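Local coordinates for protein CsuE (Acinetobacter baumannii, PDB 6FJY) that probably serves as the adhesive tip subunit of the archaic chaperone-usher Csu pili and is captured here in its pre-assembly complex with the chaperone CsuC, at residues 56-61 against 122-127; 68-73 against 173-178. All coordinates share one frame; numbering follows the deposited sequence.

Following the chain from its N terminus, residues 56-61 come first, on strand 58-61, and residues 68-73 follow on the next strand, 67-73, which pairs antiparallel with 58-61. Interaction 1 closes a loop when the chain returns at 122-127; interaction 2 closes a longer one, with 99 residues between its segments, when 68-73 meets 173-178. Because the segments alternate along the sequence, the two closures cross rather than nest. Their centres lie about 8 Å apart. Interaction 1 is an antiparallel ladder flanked by serine, threonine and aspartate side chains, whereas interaction 2 is a buried apolar contact between strands not hydrogen-bonded to each other. The F59 side chain touches both segments of interaction 2, joining the two contacts.

Interaction 1. Residues 56-61 against 122-127; sequences SNSFTN and QADSPL
Strand 58-61 and the part of strand 119-136 at 122-123 pair antiparallel, with F59 and A123 a non-hydrogen-bonded pair whose CA atoms approach to 3.9 Å and T60 and Q122 the hydrogen-bonded pair beside it. This is a ladder between two inner strands of the Ig-like beta sandwich of CsuE. The hydrogen-bonded pair is closed by T60 N to Q122 O at 2.7 Å, a nearly straight bond (168° at the hydrogen), and by Q122 N to T60 O. Both donors stand well above the plane of the carbonyl they meet. Two residues along, just past the pairing, D124 N donates to S58 O at 2.9 Å, which also accepts from S56 OG within its own segment, so one carbonyl oxygen serves two donors and ties the loop at S56 to the strand.

On the inward face, the CB of A123 sits over the face of the F59 ring, 3.6 Å from its centroid, a CH-pi contact offset toward the rim. The ring is brought there by chi1 of -66°, which places CG opposite the carbonyl carbon; it reaches past A123 to L173 and I175 of strand 167-184, the next strand but one.

Where strand 122-123 gives way to loop, the carboxylate of D124 reaches back across the partner strand. Its side chain crosses that of T60 at about a right angle, and T60 OG1 lies 2.7 Å from D124 OD1, with Q122 O as a competing acceptor for the same proton. OD1 may thus be held by T60; if so, rotation of the carboxylate would be restricted, because the other oxygen has a definite donor: S58 OG approaches D124 OD2 from the syn side at 2.7 Å, 29° out of the carboxylate plane.

Interaction 2. Residues 68-73 against 173-178; sequences LNAIIL and LSITVL
L68 points a branch at strand 173-178, and its CD1 methyl is the bump at one end of this contact. That methyl meets two others: V177 CG2 at 3.7 Å and I175 CG2 at 4.0 Å, so it fits the hollow between two side chains two residues apart on one strand. L68 and V177 approach tip to tip, whereas L68 and I175 cross obliquely. The I175 methyl is available on this side because chi1 of -62° sets CG2 anti to the backbone N, while CG1 carries CD1 toward A70. There the fit is looser, with A70 CB and I175 CD1 4.5 Å apart; the small alanine leaves the bulk to the longer isoleucine. At the far end I72 and L173 again meet tip to tip, I72 CD1 lying 4.1 Å from L173 CD2.

No hydrogen bond spans the segments. Their CA atoms come no nearer than 8.7 Å, between L68 and I175, and the touching parts run 139° apart: methyl ends meet in the core, consistent with a curled run of strands that brings 67-73 to face 167-184. All six touching residues are buried. L110 of strand 103-110 touches A70 and I175, Y121 of strand 119-136 packs on both L68 and V177, and W6 of the CsuC chain packs on L178.

Interaction 1. Residues 56-61 against 122-127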
ATOM      1  N   SER D  56      15.944  19.687   4.151  1.00 85.21           N
ATOM      2  CA  SER D  56      14.965  20.083   3.148  1.00 86.92           C
ATOM      3  C   SER D  56      13.604  19.590   3.601  1.00 83.97           C
ATOM      4  O   SER D  56      13.447  18.407   3.911  1.00 75.11           O
ATOM      5  CB  SER D  56      15.308  19.518   1.760  1.00 87.03           C
ATOM      6  OG  SER D  56      14.466  20.075   0.756  1.00 74.32           O
ATOM      7  N   ASN D  57      12.638  20.502   3.660  1.00 95.72           N
ATOM      8  CA  ASN D  57      11.249  20.145   3.899  1.00 83.77           C
ATOM      9  C   ASN D  57      10.525  19.772   2.615  1.00 77.45           C
ATOM     10  O   ASN D  57       9.339  19.437   2.663  1.00 83.62           O
ATOM     11  CB  ASN D  57      10.518  21.296   4.598  1.00 83.24           C
ATOM     12  CG  ASN D  57      11.087  21.606   5.977  1.00 84.47           C
ATOM     13  OD1 ASN D  57      10.897  20.848   6.930  1.00 77.23           O
ATOM     14  ND2 ASN D  57      11.777  22.732   6.090  1.00 97.90           N
ATOM     15  N   SER D  58      11.215  19.800   1.478  1.00 87.86           N
ATOM     16  CA  SER D  58      10.624  19.535   0.173  1.00 95.61           C
ATOM     17  C   SER D  58      11.110  18.186  -0.345  1.00 94.55           C
ATOM     18  O   SER D  58      12.320  17.944  -0.418  1.00 78.40           O
ATOM     19  CB  SER D  58      10.973  20.648  -0.819  1.00 91.88           C
ATOM     20  OG  SER D  58      10.511  20.333  -2.120  1.00 93.83           O
ATOM     21  N   PHE D  59      10.163  17.321  -0.701  1.00 98.53           N
ATOM     22  CA  PHE D  59      10.432  16.019  -1.298  1.00 92.79           C
ATOM     23  C   PHE D  59       9.854  15.997  -2.705  1.00 81.37           C
ATOM     24  O   PHE D  59       8.721  16.437  -2.921  1.00 77.74           O
ATOM     25  CB  PHE D  59       9.807  14.883  -0.475  1.00 90.79           C
ATOM     26  CG  PHE D  59      10.402  14.710   0.896  1.00 78.23           C
ATOM     27  CD1 PHE D  59      10.358  15.735   1.827  1.00 77.19           C
ATOM     28  CD2 PHE D  59      10.976  13.507   1.262  1.00 77.55           C
ATOM     29  CE1 PHE D  59      10.900  15.569   3.083  1.00 78.06           C
ATOM     30  CE2 PHE D  59      11.514  13.335   2.519  1.00 73.74           C
ATOM     31  CZ  PHE D  59      11.474  14.365   3.430  1.00 73.58           C
ATOM     32  N   THR D  60      10.614  15.465  -3.656  1.00 78.17           N
ATOM     33  CA  THR D  60      10.250  15.538  -5.066  1.00 82.76           C
ATOM     34  C   THR D  60      10.018  14.163  -5.667  1.00 83.09           C
ATOM     35  O   THR D  60      10.772  13.218  -5.405  1.00 77.74           O
ATOM     36  CB  THR D  60      11.334  16.236  -5.873  1.00 83.30           C
ATOM     37  OG1 THR D  60      12.616  15.798  -5.416  1.00 78.97           O
ATOM     38  CG2 THR D  60      11.224  17.732  -5.719  1.00 93.10           C
ATOM     39  N   ASN D  61       8.980  14.073  -6.498  1.00 85.77           N
ATOM     40  CA  ASN D  61       8.784  12.931  -7.381  1.00 91.68           C
ATOM     41  C   ASN D  61       9.657  13.130  -8.612  1.00105.24           C
ATOM     42  O   ASN D  61       9.514  14.132  -9.321  1.00109.50           O
ATOM     43  CB  ASN D  61       7.314  12.807  -7.771  1.00 94.68           C
ATOM     44  CG  ASN D  61       6.974  11.456  -8.375  1.00 97.66           C
ATOM     45  OD1 ASN D  61       7.850  10.727  -8.840  1.00 94.98           O
ATOM     46  ND2 ASN D  61       5.685  11.119  -8.375  1.00105.21           N
ATOM     47  N   GLN D 122      11.566  12.024  -3.129  1.00 85.44           N
ATOM     48  CA  GLN D 122      12.888  12.086  -2.522  1.00 88.31           C
ATOM     49  C   GLN D 122      13.148  13.492  -2.006  1.00 81.36           C
ATOM     50  O   GLN D 122      12.946  14.469  -2.732  1.00 80.64           O
ATOM     51  CB  GLN D 122      13.964  11.696  -3.532  1.00103.09           C
ATOM     52  CG  GLN D 122      15.333  11.476  -2.914  1.00108.90           C
ATOM     53  CD  GLN D 122      15.368  10.247  -2.027  1.00105.99           C
ATOM     54  OE1 GLN D 122      16.052  10.224  -1.003  1.00103.08           O
ATOM     55  NE2 GLN D 122      14.631   9.212  -2.422  1.00100.90           N
ATOM     56  N   ALA D 123      13.590  13.594  -0.754  1.00 69.81           N
ATOM     57  CA  ALA D 123      13.950  14.893  -0.206  1.00 71.27           C
ATOM     58  C   ALA D 123      15.012  15.543  -1.086  1.00 74.26           C
ATOM     59  O   ALA D 123      15.852  14.868  -1.680  1.00 66.07           O
ATOM     60  CB  ALA D 123      14.454  14.752   1.233  1.00 62.78           C
ATOM     61  N   ASP D 124      14.937  16.864  -1.201  1.00 94.00           N
ATOM     62  CA  ASP D 124      15.767  17.566  -2.169  1.00 93.91           C
ATOM     63  C   ASP D 124      17.200  17.713  -1.681  1.00 98.23           C
ATOM     64  O   ASP D 124      18.120  17.824  -2.496  1.00 72.96           O
ATOM     65  CB  ASP D 124      15.150  18.928  -2.484  1.00 85.68           C
ATOM     66  CG  ASP D 124      13.828  18.800  -3.211  1.00 82.61           C
ATOM     67  OD1 ASP D 124      13.660  17.803  -3.936  1.00 71.26           O
ATOM     68  OD2 ASP D 124      12.962  19.681  -3.054  1.00 81.40           O
ATOM     69  N   SER D 125      17.397  17.711  -0.367  1.00 93.73           N
ATOM     70  CA  SER D 125      18.701  17.710   0.256  1.00 84.61           C
ATOM     71  C   SER D 125      18.726  16.665   1.360  1.00 85.89           C
ATOM     72  O   SER D 125      17.723  16.458   2.053  1.00 83.09           O
ATOM     73  CB  SER D 125      19.046  19.081   0.845  1.00 89.93           C
ATOM     74  OG  SER D 125      20.369  19.082   1.351  1.00 97.23           O
ATOM     75  N   PRO D 126      19.851  15.987   1.540  1.00 91.19           N
ATOM     76  CA  PRO D 126      19.956  15.004   2.619  1.00 72.89           C
ATOM     77  C   PRO D 126      19.979  15.679   3.981  1.00 64.76           C
ATOM     78  O   PRO D 126      20.191  16.885   4.125  1.00 65.41           O
ATOM     79  CB  PRO D 126      21.271  14.285   2.319  1.00 77.76           C
ATOM     80  CG  PRO D 126      22.055  15.267   1.502  1.00 86.39           C
ATOM     81  CD  PRO D 126      21.060  16.030   0.696  1.00 81.87           C
ATOM     82  N   LEU D 127      19.729  14.862   5.000  1.00 70.88           N
ATOM     83  CA  LEU D 127      19.779  15.302   6.389  1.00 76.59           C
ATOM     84  C   LEU D 127      21.210  15.158   6.904  1.00 84.03           C
ATOM     85  O   LEU D 127      21.708  14.040   7.076  1.00 72.27           O
ATOM     86  CB  LEU D 127      18.812  14.485   7.229  1.00 71.08           C
ATOM     87  CG  LEU D 127      17.979  15.174   8.305  1.00 72.55           C
ATOM     88  CD1 LEU D 127      17.576  14.135   9.370  1.00 58.75           C
ATOM     89  CD2 LEU D 127      18.698  16.348   8.911  1.00 63.60           C
TER

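Interaction 2. Residues 68-73 against 173-178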
ATOM      1  N   LEU D  68       6.066  17.111  -2.364  1.00 91.50           N
ATOM      2  CA  LEU D  68       5.443  17.116  -1.053  1.00 85.47           C
ATOM      3  C   LEU D  68       6.224  18.035  -0.124  1.00 83.97           C
ATOM      4  O   LEU D  68       7.421  18.270  -0.313  1.00 82.37           O
ATOM      5  CB  LEU D  68       5.395  15.707  -0.459  1.00 75.99           C
ATOM      6  CG  LEU D  68       4.352  14.727  -0.974  1.00 70.10           C
ATOM      7  CD1 LEU D  68       4.672  13.353  -0.437  1.00 67.35           C
ATOM      8  CD2 LEU D  68       2.957  15.165  -0.540  1.00 66.96           C
ATOM      9  N   ASN D  69       5.539  18.534   0.899  1.00 80.74           N
ATOM     10  CA  ASN D  69       6.155  19.386   1.904  1.00 86.84           C
ATOM     11  C   ASN D  69       6.011  18.714   3.259  1.00 83.42           C
ATOM     12  O   ASN D  69       4.898  18.418   3.695  1.00 72.55           O
ATOM     13  CB  ASN D  69       5.529  20.780   1.897  1.00 95.42           C
ATOM     14  CG  ASN D  69       5.862  21.547   0.633  1.00 96.96           C
ATOM     15  OD1 ASN D  69       4.975  22.048  -0.058  1.00 98.55           O
ATOM     16  ND2 ASN D  69       7.154  21.625   0.313  1.00 87.30           N
ATOM     17  N   ALA D  70       7.135  18.461   3.906  1.00 94.76           N
ATOM     18  CA  ALA D  70       7.170  17.794   5.191  1.00 82.71           C
ATOM     19  C   ALA D  70       7.661  18.759   6.259  1.00 78.98           C
ATOM     20  O   ALA D  70       7.998  19.918   5.994  1.00 77.87           O
ATOM     21  CB  ALA D  70       8.058  16.550   5.132  1.00 70.05           C
ATOM     22  N   ILE D  71       7.686  18.265   7.489  1.00 78.16           N
ATOM     23  CA  ILE D  71       8.169  19.017   8.635  1.00 82.74           C
ATOM     24  C   ILE D  71       8.993  18.050   9.461  1.00 81.59           C
ATOM     25  O   ILE D  71       8.480  17.006   9.884  1.00 59.72           O
ATOM     26  CB  ILE D  71       7.026  19.599   9.485  1.00 77.06           C
ATOM     27  CG1 ILE D  71       6.173  20.564   8.665  1.00 85.83           C
ATOM     28  CG2 ILE D  71       7.574  20.273  10.724  1.00 71.19           C
ATOM     29  CD1 ILE D  71       4.960  21.052   9.406  1.00 86.06           C
ATOM     30  N   ILE D  72      10.264  18.371   9.675  1.00 74.00           N
ATOM     31  CA  ILE D  72      11.136  17.489  10.436  1.00 80.25           C
ATOM     32  C   ILE D  72      11.178  17.967  11.879  1.00 69.91           C
ATOM     33  O   ILE D  72      11.350  19.160  12.145  1.00 59.22           O
ATOM     34  CB  ILE D  72      12.542  17.430   9.825  1.00 80.50           C
ATOM     35  CG1 ILE D  72      12.449  17.259   8.311  1.00 79.80           C
ATOM     36  CG2 ILE D  72      13.295  16.259  10.404  1.00 84.87           C
ATOM     37  CD1 ILE D  72      11.586  16.093   7.899  1.00 73.13           C
ATOM     38  N   LEU D  73      11.003  17.030  12.810  1.00 70.23           N
ATOM     39  CA  LEU D  73      10.987  17.334  14.230  1.00 73.02           C
ATOM     40  C   LEU D  73      11.967  16.431  14.962  1.00 60.19           C
ATOM     41  O   LEU D  73      12.176  15.278  14.579  1.00 58.05           O
ATOM     42  CB  LEU D  73       9.577  17.166  14.826  1.00 85.82           C
ATOM     43  CG  LEU D  73       8.413  18.001  14.273  1.00 90.01           C
ATOM     44  CD1 LEU D  73       7.652  17.247  13.202  1.00 80.45           C
ATOM     45  CD2 LEU D  73       7.481  18.409  15.406  1.00 91.85           C
ATOM     46  N   LEU D 173      16.279  10.893   3.178  1.00 91.40           N
ATOM     47  CA  LEU D 173      14.890  10.721   3.563  1.00 85.57           C
ATOM     48  C   LEU D 173      14.041  10.578   2.307  1.00 79.40           C
ATOM     49  O   LEU D 173      14.224  11.318   1.333  1.00 66.95           O
ATOM     50  CB  LEU D 173      14.396  11.903   4.403  1.00 97.44           C
ATOM     51  CG  LEU D 173      14.714  11.992   5.899  1.00 95.74           C
ATOM     52  CD1 LEU D 173      16.176  11.696   6.211  1.00 95.30           C
ATOM     53  CD2 LEU D 173      14.342  13.372   6.410  1.00 93.11           C
ATOM     54  N   SER D 174      13.118   9.620   2.335  1.00 72.36           N
ATOM     55  CA  SER D 174      12.248   9.352   1.204  1.00 67.74           C
ATOM     56  C   SER D 174      10.842   9.061   1.708  1.00 75.87           C
ATOM     57  O   SER D 174      10.650   8.538   2.809  1.00 62.53           O
ATOM     58  CB  SER D 174      12.766   8.177   0.364  1.00 67.30           C
ATOM     59  OG  SER D 174      11.992   8.019  -0.808  1.00 74.45           O
ATOM     60  N   ILE D 175       9.859   9.420   0.885  1.00 84.65           N
ATOM     61  CA  ILE D 175       8.446   9.223   1.179  1.00 77.70           C
ATOM     62  C   ILE D 175       7.805   8.563  -0.032  1.00 74.68           C
ATOM     63  O   ILE D 175       7.892   9.087  -1.149  1.00 73.73           O
ATOM     64  CB  ILE D 175       7.732  10.549   1.502  1.00 75.22           C
ATOM     65  CG1 ILE D 175       8.329  11.199   2.744  1.00 69.30           C
ATOM     66  CG2 ILE D 175       6.215  10.336   1.656  1.00 54.71           C
ATOM     67  CD1 ILE D 175       7.815  12.614   2.983  1.00 60.72           C
ATOM     68  N   THR D 176       7.165   7.419   0.185  1.00 71.93           N
ATOM     69  CA  THR D 176       6.509   6.672  -0.881  1.00 66.52           C
ATOM     70  C   THR D 176       4.996   6.814  -0.715  1.00 65.26           C
ATOM     71  O   THR D 176       4.416   6.295   0.244  1.00 56.13           O
ATOM     72  CB  THR D 176       6.929   5.203  -0.867  1.00 71.24           C
ATOM     73  OG1 THR D 176       8.343   5.103  -1.082  1.00 69.94           O
ATOM     74  CG2 THR D 176       6.206   4.444  -1.960  1.00 70.65           C
ATOM     75  N   VAL D 177       4.375   7.510  -1.654  1.00 64.87           N
ATOM     76  CA  VAL D 177       2.934   7.682  -1.707  1.00 61.51           C
ATOM     77  C   VAL D 177       2.352   6.502  -2.467  1.00 67.13           C
ATOM     78  O   VAL D 177       2.757   6.225  -3.603  1.00 63.15           O
ATOM     79  CB  VAL D 177       2.576   9.011  -2.388  1.00 62.81           C
ATOM     80  CG1 VAL D 177       1.101   9.282  -2.298  1.00 58.71           C
ATOM     81  CG2 VAL D 177       3.390  10.154  -1.768  1.00 58.41           C
ATOM     82  N   LEU D 178       1.383   5.793  -1.833  1.00 71.11           N
ATOM     83  CA  LEU D 178       0.839   4.554  -2.356  1.00 71.38           C
ATOM     84  C   LEU D 178      -0.498   4.788  -3.037  1.00 67.05           C
ATOM     85  O   LEU D 178      -1.263   5.662  -2.630  1.00 80.56           O
ATOM     86  CB  LEU D 178       0.653   3.528  -1.238  1.00 82.93           C
ATOM     87  CG  LEU D 178       1.951   3.055  -0.584  1.00 75.87           C
ATOM     88  CD1 LEU D 178       1.654   2.132   0.575  1.00 67.97           C
ATOM     89  CD2 LEU D 178       2.808   2.362  -1.605  1.00 72.18           C
TER